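Putative aminooxidase (Propionibacterium acnes, PDB 2BA9) binds FAD and isomerises polyunsaturated fatty acids, producing conjugated linoleic acid, within the family of flavin-containing amine oxidoreductases. Local coordinates at residues Glu257-Leu260 with Asp261-Ala265; Ile238-Thr241 with Asp242-Arg245; Thr205-Met208 with Phe209-Asn213. One frame throughout, in Å; residues are numbered along the deposited sequence.

Contact 1. Residues Glu257-Leu260 with Asp261-Ala265; sequences EKFL and DYSDA. With FAD (flavin-adenine dinucleotide), chain D.
The rings of F259 and Y262 meet at close to a right angle, with planes 83° apart. The edge of F259 is directed at the face of Y262 in an offset edge-to-face pair. Their closest carbons are F259 CD1 and Y262 CE1, 3.8 Å apart. S263 takes a face of the F259 ring. Its CB lies 3.7 Å from the ring centroid, close to the normal, a CH-pi contact. S263 OG stands over the same ring nearer the rim and donates to F259 O at 2.7 Å. Y262 N donates to F259 O from the opposite face of the carbonyl plane, at 3.2 Å. Two donors thus grip one carbonyl. Y262 CG sits between its own N and carbonyl carbon (chi1 61°), which folds the ring back under F259 O. L260 CD2 packs tightly on A265 CB at 3.4 Å. A water donates to both E257 O and D261 OD1. Y262 belongs to the FAD pocket, and Y262 OH is 3.4 Å from the adenine amino nitrogen N6A of FAD. F259 is backed by L250 and L252 of strand 249-252. Helix 267-273 meets F259 and L260, and strand 226-230 meets F259 and Y262.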
ATOM      1  N   GLU A 257      12.470   6.172   7.745  1.00 25.66           N
ATOM      2  CA  GLU A 257      12.712   6.479   9.147  1.00 26.13           C
ATOM      3  C   GLU A 257      13.553   5.381   9.822  1.00 26.41           C
ATOM      4  O   GLU A 257      14.314   5.672  10.738  1.00 25.87           O
ATOM      5  CB  GLU A 257      11.385   6.727   9.904  1.00 26.62           C
ATOM      6  CG  GLU A 257      10.583   5.503  10.358  1.00 27.10           C
ATOM      7  CD  GLU A 257       9.784   4.857   9.243  1.00 28.84           C
ATOM      8  OE1 GLU A 257      10.406   4.215   8.374  1.00 31.35           O
ATOM      9  OE2 GLU A 257       8.540   4.977   9.238  1.00 26.72           O
ATOM     10  N   LYS A 258      13.396   4.127   9.377  1.00 26.56           N
ATOM     11  CA  LYS A 258      14.172   3.004   9.920  1.00 26.92           C
ATOM     12  C   LYS A 258      15.610   2.999   9.413  1.00 27.11           C
ATOM     13  O   LYS A 258      16.527   2.564  10.122  1.00 26.82           O
ATOM     14  CB  LYS A 258      13.498   1.680   9.574  1.00 27.27           C
ATOM     15  CG  LYS A 258      12.057   1.580  10.115  1.00 28.23           C
ATOM     16  CD  LYS A 258      11.684   0.128  10.421  1.00 30.60           C
ATOM     17  CE  LYS A 258      10.380   0.031  11.216  1.00 31.01           C
ATOM     18  NZ  LYS A 258       9.240  -0.165  10.309  1.00 32.70           N
ATOM     19  N   PHE A 259      15.766   3.463   8.171  1.00 27.24           N
ATOM     20  CA  PHE A 259      17.057   3.657   7.487  1.00 27.27           C
ATOM     21  C   PHE A 259      17.956   4.601   8.272  1.00 27.57           C
ATOM     22  O   PHE A 259      19.177   4.456   8.259  1.00 27.65           O
ATOM     23  CB  PHE A 259      16.799   4.188   6.067  1.00 26.79           C
ATOM     24  CG  PHE A 259      18.021   4.708   5.358  1.00 26.94           C
ATOM     25  CD1 PHE A 259      18.915   3.837   4.740  1.00 26.30           C
ATOM     26  CD2 PHE A 259      18.259   6.080   5.269  1.00 25.80           C
ATOM     27  CE1 PHE A 259      20.046   4.328   4.067  1.00 26.18           C
ATOM     28  CE2 PHE A 259      19.378   6.566   4.602  1.00 25.53           C
ATOM     29  CZ  PHE A 259      20.272   5.686   4.002  1.00 25.58           C
ATOM     30  N   LEU A 260      17.341   5.555   8.972  1.00 27.79           N
ATOM     31  CA  LEU A 260      18.075   6.473   9.834  1.00 27.99           C
ATOM     32  C   LEU A 260      18.921   5.733  10.854  1.00 28.42           C
ATOM     33  O   LEU A 260      20.026   6.171  11.189  1.00 28.21           O
ATOM     34  CB  LEU A 260      17.114   7.391  10.592  1.00 27.92           C
ATOM     35  CG  LEU A 260      16.294   8.409   9.806  1.00 27.55           C
ATOM     36  CD1 LEU A 260      15.357   9.147  10.762  1.00 25.90           C
ATOM     37  CD2 LEU A 260      17.213   9.388   9.065  1.00 24.03           C
ATOM     38  N   ASP A 261      18.396   4.612  11.342  1.00 29.04           N
ATOM     39  CA  ASP A 261      19.030   3.870  12.431  1.00 29.57           C
ATOM     40  C   ASP A 261      20.267   3.053  12.024  1.00 29.31           C
ATOM     41  O   ASP A 261      20.970   2.556  12.900  1.00 29.12           O
ATOM     42  CB  ASP A 261      18.014   2.925  13.098  1.00 29.94           C
ATOM     43  CG  ASP A 261      16.850   3.657  13.757  1.00 31.14           C
ATOM     44  OD1 ASP A 261      16.952   4.873  14.028  1.00 32.34           O
ATOM     45  OD2 ASP A 261      15.821   2.992  14.005  1.00 34.04           O
ATOM     46  N   TYR A 262      20.520   2.891  10.725  1.00 28.97           N
ATOM     47  CA  TYR A 262      21.698   2.133  10.268  1.00 29.21           C
ATOM     48  C   TYR A 262      22.501   2.822   9.149  1.00 29.04           C
ATOM     49  O   TYR A 262      23.248   2.178   8.398  1.00 28.80           O
ATOM     50  CB  TYR A 262      21.297   0.705   9.864  1.00 29.50           C
ATOM     51  CG  TYR A 262      20.299   0.602   8.726  1.00 30.39           C
ATOM     52  CD1 TYR A 262      20.723   0.573   7.400  1.00 30.59           C
ATOM     53  CD2 TYR A 262      18.938   0.503   8.983  1.00 29.73           C
ATOM     54  CE1 TYR A 262      19.812   0.465   6.363  1.00 31.64           C
ATOM     55  CE2 TYR A 262      18.027   0.390   7.959  1.00 31.05           C
ATOM     56  CZ  TYR A 262      18.463   0.372   6.646  1.00 31.19           C
ATOM     57  OH  TYR A 262      17.546   0.263   5.619  1.00 30.79           O
ATOM     58  N   SER A 263      22.359   4.142   9.064  1.00 28.54           N
ATOM     59  CA  SER A 263      23.030   4.923   8.047  1.00 27.93           C
ATOM     60  C   SER A 263      23.688   6.126   8.680  1.00 27.62           C
ATOM     61  O   SER A 263      23.385   6.477   9.820  1.00 26.94           O
ATOM     62  CB  SER A 263      22.027   5.392   6.994  1.00 27.88           C
ATOM     63  OG  SER A 263      21.091   6.289   7.557  1.00 27.80           O
ATOM     64  N   ASP A 264      24.591   6.742   7.920  1.00 27.45           N
ATOM     65  CA  ASP A 264      25.146   8.067   8.230  1.00 27.10           C
ATOM     66  C   ASP A 264      24.165   9.141   7.752  1.00 26.87           C
ATOM     67  O   ASP A 264      24.515  10.029   6.974  1.00 26.87           O
ATOM     68  CB  ASP A 264      26.518   8.255   7.559  1.00 27.02           C
ATOM     69  CG  ASP A 264      26.469   8.069   6.039  1.00 26.97           C
ATOM     70  OD1 ASP A 264      25.423   7.650   5.512  1.00 27.43           O
ATOM     71  OD2 ASP A 264      27.485   8.318   5.364  1.00 25.24           O
ATOM     72  N   ALA A 265      22.919   9.033   8.203  1.00 26.82           N
ATOM     73  CA  ALA A 265      21.864   9.956   7.791  1.00 26.47           C
ATOM     74  C   ALA A 265      22.280  11.401   8.063  1.00 26.39           C
ATOM     75  O   ALA A 265      22.821  11.712   9.133  1.00 26.44           O
ATOM     76  CB  ALA A 265      20.565   9.632   8.520  1.00 26.24           C
TER
HETATM   77  PA  FAD D 500       6.888  -3.632   0.731  1.00 19.59           P
HETATM   78  O1A FAD D 500       5.825  -4.382  -0.017  1.00 19.96           O
HETATM   79  O2A FAD D 500       6.669  -3.439   2.217  1.00 19.83           O
HETATM   80  O5B FAD D 500       8.271  -4.424   0.579  1.00 20.92           O
HETATM   81  C5B FAD D 500       9.416  -3.851   1.165  1.00 23.05           C
HETATM   82  C4B FAD D 500      10.565  -4.836   1.132  1.00 23.62           C
HETATM   83  O4B FAD D 500      11.709  -4.222   1.691  1.00 24.57           O
HETATM   84  C3B FAD D 500      10.254  -6.106   1.926  1.00 23.93           C
HETATM   85  O3B FAD D 500      10.471  -7.242   1.120  1.00 23.63           O
HETATM   86  C2B FAD D 500      11.185  -6.022   3.112  1.00 24.35           C
HETATM   87  O2B FAD D 500      11.522  -7.301   3.651  1.00 24.46           O
HETATM   88  C1B FAD D 500      12.326  -5.158   2.545  1.00 24.38           C
HETATM   89  N9A FAD D 500      13.077  -4.517   3.639  1.00 23.97           N
HETATM   90  C8A FAD D 500      12.573  -3.741   4.661  1.00 24.64           C
HETATM   91  N7A FAD D 500      13.601  -3.367   5.475  1.00 23.58           N
HETATM   92  C5A FAD D 500      14.754  -3.897   4.981  1.00 24.46           C
HETATM   93  C6A FAD D 500      16.097  -3.857   5.408  1.00 23.92           C
HETATM   94  N6A FAD D 500      16.490  -2.878   6.285  1.00 23.78           N
HETATM   95  N1A FAD D 500      17.062  -4.500   4.639  1.00 24.67           N
HETATM   96  C2A FAD D 500      16.718  -5.223   3.506  1.00 25.15           C
HETATM   97  N3A FAD D 500      15.390  -5.259   3.100  1.00 24.60           N
HETATM   98  C4A FAD D 500      14.426  -4.629   3.827  1.00 24.25           C
HETATM   99  N1  FAD D 500      -1.835  -2.884  -2.734  1.00 25.89           N
HETATM  100  C2  FAD D 500      -2.642  -2.726  -3.843  1.00 28.77           C
HETATM  101  O2  FAD D 500      -2.182  -2.225  -4.869  1.00 25.85           O
HETATM  102  N3  FAD D 500      -3.969  -3.105  -3.786  1.00 29.83           N
HETATM  103  C4  FAD D 500      -4.481  -3.668  -2.636  1.00 29.28           C
HETATM  104  O4  FAD D 500      -5.673  -4.015  -2.626  1.00 30.85           O
HETATM  105  C4X FAD D 500      -3.663  -3.842  -1.516  1.00 27.21           C
HETATM  106  N5  FAD D 500      -4.148  -4.382  -0.337  1.00 24.38           N
HETATM  107  C5X FAD D 500      -3.312  -4.706   0.714  1.00 24.27           C
HETATM  108  C6  FAD D 500      -3.804  -5.379   1.830  1.00 23.47           C
HETATM  109  C7  FAD D 500      -2.940  -5.732   2.865  1.00 23.93           C
HETATM  110  C7M FAD D 500      -3.503  -6.472   4.045  1.00 23.84           C
HETATM  111  C8  FAD D 500      -1.590  -5.401   2.786  1.00 23.67           C
HETATM  112  C8M FAD D 500      -0.621  -5.756   3.873  1.00 22.83           C
HETATM  113  C9  FAD D 500      -1.110  -4.724   1.669  1.00 23.66           C
HETATM  114  C9A FAD D 500      -1.961  -4.359   0.626  1.00 24.16           C
HETATM  115  N10 FAD D 500      -1.502  -3.655  -0.503  1.00 23.80           N
HETATM  116  C10 FAD D 500      -2.326  -3.460  -1.588  1.00 25.30           C
HETATM  117  C1' FAD D 500      -0.269  -2.818  -0.435  1.00 20.63           C
HETATM  118  C2' FAD D 500       0.894  -3.453  -1.188  1.00 19.91           C
HETATM  119  O2' FAD D 500       1.062  -4.826  -0.852  1.00 21.29           O
HETATM  120  C3' FAD D 500       2.142  -2.650  -0.860  1.00 20.46           C
HETATM  121  O3' FAD D 500       1.880  -1.261  -1.076  1.00 20.43           O
HETATM  122  C4' FAD D 500       3.326  -3.119  -1.691  1.00 20.53           C
HETATM  123  O4' FAD D 500       3.763  -4.409  -1.282  1.00 24.59           O
HETATM  124  C5' FAD D 500       4.437  -2.085  -1.573  1.00 21.46           C
HETATM  125  O5' FAD D 500       5.638  -2.611  -2.062  1.00 20.30           O
HETATM  126  P   FAD D 500       7.052  -1.994  -1.567  1.00 20.53           P
HETATM  127  O1P FAD D 500       8.208  -2.763  -2.181  1.00 20.58           O
HETATM  128  O2P FAD D 500       7.072  -0.550  -1.930  1.00 23.73           O
HETATM  129  O3P FAD D 500       7.107  -2.206   0.023  1.00 21.28           O
HETATM  130  O   HOH W   1      14.226   5.798  13.387  1.00 42.81           O

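Contact 2. Residues Ile238-Thr241 with Asp242-Arg245; sequences IHTT and DWDR
I238 pairs with R245 in an antiparallel beta hairpin. I238 N donates to R245 O at 2.8 Å, and R245 N returns a bond to I238 O at 2.7 Å. This is a hydrogen-bonded pair. H239 and D244 follow as a non-hydrogen-bonded pair on the other face of the sheet. Their side chains cross obliquely, with ring and carboxylate planes 63° apart, and H239 ND1 comes 3.1 Å from D244 CB. T240 makes three hydrogen bonds across the turn. T240 N and T240 OG1 both donate to W243 O, at 2.6 Å and 2.8 Å. T240 OG1 also accepts from D242 N. With chi1 at 73°, T240 OG1 lies over the centre of the W243 indole, while T240 CG2 makes a CH-pi contact 3.7 Å from the centroid of the six-membered ring. The opposite face of the indole is covered by R245, with R245 NH1 3.4 Å above the W243 plane. T241 flanks D242 at the turn. Strand 236-240 is the middle strand of a three-stranded antiparallel sheet. Strand 244-247 flanks it on one side and strand 226-230 on the other, where H239 bonds to T227 and I238 packs on I226.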
ATOM      1  N   ILE A 238      28.158  -0.452   1.866  1.00 33.03           N
ATOM      2  CA  ILE A 238      27.136  -1.207   2.567  1.00 33.08           C
ATOM      3  C   ILE A 238      27.836  -2.273   3.370  1.00 33.08           C
ATOM      4  O   ILE A 238      28.698  -2.960   2.839  1.00 33.13           O
ATOM      5  CB  ILE A 238      26.165  -1.908   1.582  1.00 32.85           C
ATOM      6  CG1 ILE A 238      25.448  -0.894   0.688  1.00 32.91           C
ATOM      7  CG2 ILE A 238      25.131  -2.735   2.332  1.00 32.97           C
ATOM      8  CD1 ILE A 238      26.301  -0.393  -0.485  1.00 33.61           C
ATOM      9  N   HIS A 239      27.464  -2.404   4.642  1.00 33.30           N
ATOM     10  CA  HIS A 239      28.018  -3.429   5.530  1.00 33.49           C
ATOM     11  C   HIS A 239      26.922  -4.376   6.005  1.00 33.48           C
ATOM     12  O   HIS A 239      25.919  -3.944   6.552  1.00 32.80           O
ATOM     13  CB  HIS A 239      28.686  -2.787   6.743  1.00 33.70           C
ATOM     14  CG  HIS A 239      29.635  -1.684   6.393  1.00 34.91           C
ATOM     15  ND1 HIS A 239      30.986  -1.893   6.227  1.00 37.03           N
ATOM     16  CD2 HIS A 239      29.424  -0.366   6.162  1.00 36.05           C
ATOM     17  CE1 HIS A 239      31.569  -0.748   5.909  1.00 38.01           C
ATOM     18  NE2 HIS A 239      30.642   0.195   5.867  1.00 37.54           N
ATOM     19  N   THR A 240      27.130  -5.669   5.788  1.00 33.91           N
ATOM     20  CA  THR A 240      26.205  -6.694   6.240  1.00 34.63           C
ATOM     21  C   THR A 240      26.898  -7.602   7.245  1.00 35.10           C
ATOM     22  O   THR A 240      28.010  -7.323   7.684  1.00 35.14           O
ATOM     23  CB  THR A 240      25.642  -7.532   5.049  1.00 34.52           C
ATOM     24  OG1 THR A 240      26.652  -8.420   4.542  1.00 34.43           O
ATOM     25  CG2 THR A 240      25.147  -6.611   3.943  1.00 34.41           C
ATOM     26  N   THR A 241      26.217  -8.681   7.608  1.00 36.28           N
ATOM     27  CA  THR A 241      26.747  -9.666   8.536  1.00 37.10           C
ATOM     28  C   THR A 241      27.820 -10.546   7.875  1.00 37.51           C
ATOM     29  O   THR A 241      28.779 -10.972   8.531  1.00 37.53           O
ATOM     30  CB  THR A 241      25.599 -10.515   9.127  1.00 37.13           C
ATOM     31  OG1 THR A 241      24.638 -10.815   8.106  1.00 38.03           O
ATOM     32  CG2 THR A 241      24.900  -9.745  10.257  1.00 37.37           C
ATOM     33  N   ASP A 242      27.665 -10.779   6.575  1.00 38.27           N
ATOM     34  CA  ASP A 242      28.557 -11.653   5.807  1.00 38.82           C
ATOM     35  C   ASP A 242      29.643 -10.892   5.031  1.00 39.05           C
ATOM     36  O   ASP A 242      30.666 -11.468   4.668  1.00 39.46           O
ATOM     37  CB  ASP A 242      27.740 -12.489   4.804  1.00 38.86           C
ATOM     38  CG  ASP A 242      26.577 -13.224   5.448  1.00 39.36           C
ATOM     39  OD1 ASP A 242      26.705 -13.665   6.611  1.00 41.10           O
ATOM     40  OD2 ASP A 242      25.527 -13.362   4.783  1.00 40.10           O
ATOM     41  N   TRP A 243      29.415  -9.618   4.748  1.00 39.23           N
ATOM     42  CA  TRP A 243      30.344  -8.849   3.921  1.00 39.47           C
ATOM     43  C   TRP A 243      30.072  -7.360   4.009  1.00 39.36           C
ATOM     44  O   TRP A 243      29.017  -6.934   4.481  1.00 39.49           O
ATOM     45  CB  TRP A 243      30.238  -9.286   2.453  1.00 39.96           C
ATOM     46  CG  TRP A 243      28.824  -9.360   1.915  1.00 40.23           C
ATOM     47  CD1 TRP A 243      28.056 -10.481   1.794  1.00 41.00           C
ATOM     48  CD2 TRP A 243      28.025  -8.275   1.414  1.00 40.99           C
ATOM     49  NE1 TRP A 243      26.827 -10.163   1.263  1.00 41.11           N
ATOM     50  CE2 TRP A 243      26.785  -8.817   1.015  1.00 40.96           C
ATOM     51  CE3 TRP A 243      28.236  -6.899   1.269  1.00 40.75           C
ATOM     52  CZ2 TRP A 243      25.762  -8.033   0.481  1.00 41.18           C
ATOM     53  CZ3 TRP A 243      27.216  -6.122   0.736  1.00 40.73           C
ATOM     54  CH2 TRP A 243      26.000  -6.689   0.350  1.00 40.90           C
ATOM     55  N   ASP A 244      31.033  -6.574   3.545  1.00 39.08           N
ATOM     56  CA  ASP A 244      30.818  -5.154   3.328  1.00 38.88           C
ATOM     57  C   ASP A 244      31.337  -4.793   1.934  1.00 38.46           C
ATOM     58  O   ASP A 244      32.445  -5.194   1.549  1.00 38.46           O
ATOM     59  CB  ASP A 244      31.474  -4.312   4.429  1.00 38.98           C
ATOM     60  CG  ASP A 244      32.945  -4.602   4.595  1.00 39.90           C
ATOM     61  OD1 ASP A 244      33.376  -4.964   5.716  1.00 39.99           O
ATOM     62  OD2 ASP A 244      33.681  -4.461   3.597  1.00 42.04           O
ATOM     63  N   ARG A 245      30.523  -4.057   1.175  1.00 37.80           N
ATOM     64  CA  ARG A 245      30.819  -3.794  -0.236  1.00 37.20           C
ATOM     65  C   ARG A 245      30.468  -2.398  -0.693  1.00 36.46           C
ATOM     66  O   ARG A 245      29.616  -1.729  -0.107  1.00 36.44           O
ATOM     67  CB  ARG A 245      30.097  -4.796  -1.123  1.00 37.31           C
ATOM     68  CG  ARG A 245      30.765  -6.154  -1.151  1.00 37.88           C
ATOM     69  CD  ARG A 245      29.895  -7.154  -1.850  1.00 39.04           C
ATOM     70  NE  ARG A 245      30.302  -8.508  -1.506  1.00 40.67           N
ATOM     71  CZ  ARG A 245      29.519  -9.584  -1.577  1.00 42.01           C
ATOM     72  NH1 ARG A 245      28.252  -9.491  -1.981  1.00 41.33           N
ATOM     73  NH2 ARG A 245      30.013 -10.767  -1.226  1.00 42.89           N
TER

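Contact 3. Residues Thr205-Met208 with Phe209-Asn213; sequences TQAM and FEHLN
M208 and F209 run alongside each other on helix 204-215 and form a Met-aromatic contact. M208 SD is 5.4 Å from the F209 ring centroid and approaches obliquely, 33° off the normal. The methyl does the closer touching, with M208 CE 3.9 Å from F209 CE2. A chi1 of 61° and an extended chain beyond CG bring the M208 thioether beside the ring. Both residues are buried. M208 also meets I70 of helix 68-77. F209 packs on P16 and L19 of helix 16-28, and both touch F408 of helix 408-423. F209 thus packs helix 204-215 against helix 16-28, which follows strand 9-12 of the probable Rossmann-type FAD-binding fold.

A207 is the third residue with a large share of the contact. A207 O accepts from H211 N, one turn on, in a regular helical bond of 2.9 Å. Along another side of the helix, Q206 and E210 stack amide on carboxylate, with planes 19° apart. Their polar ends are held from outside. Q206 bonds to S48 N and V42 O, and E210 forms a salt bridge with R55. The H211 ring folds back over the turn before it, while its ND1 is hydrogen-bonded to D79. This places A207 O 3.0 Å above the plane of the H211 imidazole, over its centre.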
ATOM      1  N   THR A 205      -1.153 -12.422  -5.225  1.00 24.63           N
ATOM      2  CA  THR A 205      -0.447 -11.247  -5.703  1.00 25.19           C
ATOM      3  C   THR A 205       1.067 -11.501  -5.643  1.00 25.18           C
ATOM      4  O   THR A 205       1.799 -11.003  -6.495  1.00 25.15           O
ATOM      5  CB  THR A 205      -0.812  -9.957  -4.929  1.00 25.14           C
ATOM      6  OG1 THR A 205      -0.635 -10.167  -3.523  1.00 27.88           O
ATOM      7  CG2 THR A 205      -2.256  -9.542  -5.194  1.00 25.07           C
ATOM      8  N   GLN A 206       1.523 -12.310  -4.677  1.00 24.83           N
ATOM      9  CA  GLN A 206       2.958 -12.577  -4.514  1.00 24.75           C
ATOM     10  C   GLN A 206       3.565 -13.272  -5.740  1.00 24.79           C
ATOM     11  O   GLN A 206       4.720 -13.024  -6.081  1.00 24.07           O
ATOM     12  CB  GLN A 206       3.215 -13.410  -3.257  1.00 24.89           C
ATOM     13  CG  GLN A 206       4.711 -13.620  -2.936  1.00 25.34           C
ATOM     14  CD  GLN A 206       4.960 -14.393  -1.646  1.00 26.23           C
ATOM     15  OE1 GLN A 206       4.096 -15.156  -1.183  1.00 27.02           O
ATOM     16  NE2 GLN A 206       6.143 -14.194  -1.051  1.00 24.05           N
ATOM     17  N   ALA A 207       2.771 -14.116  -6.412  1.00 24.90           N
ATOM     18  CA  ALA A 207       3.263 -14.968  -7.503  1.00 25.15           C
ATOM     19  C   ALA A 207       3.988 -14.207  -8.603  1.00 25.47           C
ATOM     20  O   ALA A 207       5.052 -14.624  -9.040  1.00 25.41           O
ATOM     21  CB  ALA A 207       2.117 -15.773  -8.111  1.00 25.01           C
ATOM     22  N   MET A 208       3.392 -13.102  -9.057  1.00 25.37           N
ATOM     23  CA  MET A 208       3.929 -12.354 -10.189  1.00 25.68           C
ATOM     24  C   MET A 208       5.222 -11.599  -9.868  1.00 25.53           C
ATOM     25  O   MET A 208       6.024 -11.331 -10.757  1.00 25.36           O
ATOM     26  CB  MET A 208       2.870 -11.397 -10.770  1.00 25.97           C
ATOM     27  CG  MET A 208       2.335 -10.329  -9.818  1.00 26.99           C
ATOM     28  SD  MET A 208       0.725  -9.703 -10.384  1.00 27.49           S
ATOM     29  CE  MET A 208       0.297  -8.563  -9.050  1.00 26.17           C
ATOM     30  N   PHE A 209       5.419 -11.256  -8.602  1.00 25.70           N
ATOM     31  CA  PHE A 209       6.662 -10.641  -8.165  1.00 25.64           C
ATOM     32  C   PHE A 209       7.741 -11.703  -7.908  1.00 25.47           C
ATOM     33  O   PHE A 209       8.925 -11.451  -8.097  1.00 25.49           O
ATOM     34  CB  PHE A 209       6.408  -9.767  -6.950  1.00 25.60           C
ATOM     35  CG  PHE A 209       5.563  -8.574  -7.255  1.00 25.83           C
ATOM     36  CD1 PHE A 209       6.089  -7.502  -7.988  1.00 27.59           C
ATOM     37  CD2 PHE A 209       4.241  -8.527  -6.861  1.00 26.31           C
ATOM     38  CE1 PHE A 209       5.307  -6.385  -8.302  1.00 26.78           C
ATOM     39  CE2 PHE A 209       3.456  -7.423  -7.158  1.00 27.14           C
ATOM     40  CZ  PHE A 209       3.992  -6.339  -7.878  1.00 26.35           C
ATOM     41  N   GLU A 210       7.328 -12.901  -7.499  1.00 25.35           N
ATOM     42  CA  GLU A 210       8.251 -14.032  -7.486  1.00 25.11           C
ATOM     43  C   GLU A 210       8.749 -14.280  -8.910  1.00 25.33           C
ATOM     44  O   GLU A 210       9.950 -14.381  -9.145  1.00 26.06           O
ATOM     45  CB  GLU A 210       7.590 -15.275  -6.882  1.00 25.16           C
ATOM     46  CG  GLU A 210       7.344 -15.133  -5.399  1.00 24.80           C
ATOM     47  CD  GLU A 210       6.542 -16.278  -4.794  1.00 24.39           C
ATOM     48  OE1 GLU A 210       5.612 -16.826  -5.433  1.00 23.27           O
ATOM     49  OE2 GLU A 210       6.826 -16.597  -3.634  1.00 25.89           O
ATOM     50  N   HIS A 211       7.834 -14.296  -9.874  1.00 25.08           N
ATOM     51  CA  HIS A 211       8.214 -14.531 -11.264  1.00 24.59           C
ATOM     52  C   HIS A 211       8.998 -13.363 -11.881  1.00 24.20           C
ATOM     53  O   HIS A 211       9.924 -13.581 -12.653  1.00 23.79           O
ATOM     54  CB  HIS A 211       6.987 -14.822 -12.103  1.00 25.13           C
ATOM     55  CG  HIS A 211       6.173 -15.966 -11.597  1.00 26.67           C
ATOM     56  ND1 HIS A 211       4.827 -16.087 -11.856  1.00 27.12           N
ATOM     57  CD2 HIS A 211       6.506 -17.024 -10.816  1.00 27.73           C
ATOM     58  CE1 HIS A 211       4.371 -17.185 -11.280  1.00 27.90           C
ATOM     59  NE2 HIS A 211       5.369 -17.767 -10.639  1.00 27.00           N
ATOM     60  N   LEU A 212       8.633 -12.131 -11.542  1.00 23.66           N
ATOM     61  CA  LEU A 212       9.401 -10.976 -11.986  1.00 23.38           C
ATOM     62  C   LEU A 212      10.872 -11.097 -11.569  1.00 23.01           C
ATOM     63  O   LEU A 212      11.780 -10.841 -12.372  1.00 22.67           O
ATOM     64  CB  LEU A 212       8.813  -9.667 -11.432  1.00 23.34           C
ATOM     65  CG  LEU A 212       9.590  -8.373 -11.748  1.00 22.65           C
ATOM     66  CD1 LEU A 212       9.761  -8.144 -13.277  1.00 22.73           C
ATOM     67  CD2 LEU A 212       8.914  -7.188 -11.086  1.00 20.58           C
ATOM     68  N   ASN A 213      11.076 -11.447 -10.307  1.00 22.54           N
ATOM     69  CA  ASN A 213      12.395 -11.696  -9.740  1.00 22.87           C
ATOM     70  C   ASN A 213      13.157 -12.696 -10.587  1.00 22.67           C
ATOM     71  O   ASN A 213      14.293 -12.445 -10.979  1.00 22.51           O
ATOM     72  CB  ASN A 213      12.248 -12.224  -8.298  1.00 23.48           C
ATOM     73  CG  ASN A 213      13.577 -12.306  -7.545  1.00 23.09           C
ATOM     74  OD1 ASN A 213      14.316 -11.328  -7.476  1.00 23.00           O
ATOM     75  ND2 ASN A 213      13.860 -13.470  -6.942  1.00 23.08           N
TER

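Contact 3 comes first along the chain, then contact 2, then contact 1, and all belong to the flavin-containing amine oxidoreductase region. Contacts 1 and 2 are neighbours, with centres 16 Å apart and nearest atoms about 7 Å apart. Both border strand 226-230, the outer partner of strand 236-240. Strand 249-252 of the four-stranded parallel sheet lies between them in sequence. Contact 3 is more remote, its centre 28 Å from that of contact 1 and 27 Å from that of contact 2. All three lie near the bound FAD. Contact 1 supplies Y262 to its pocket, and the T240 and T205 side chains lie about 8 Å and about 6 Å from the FAD.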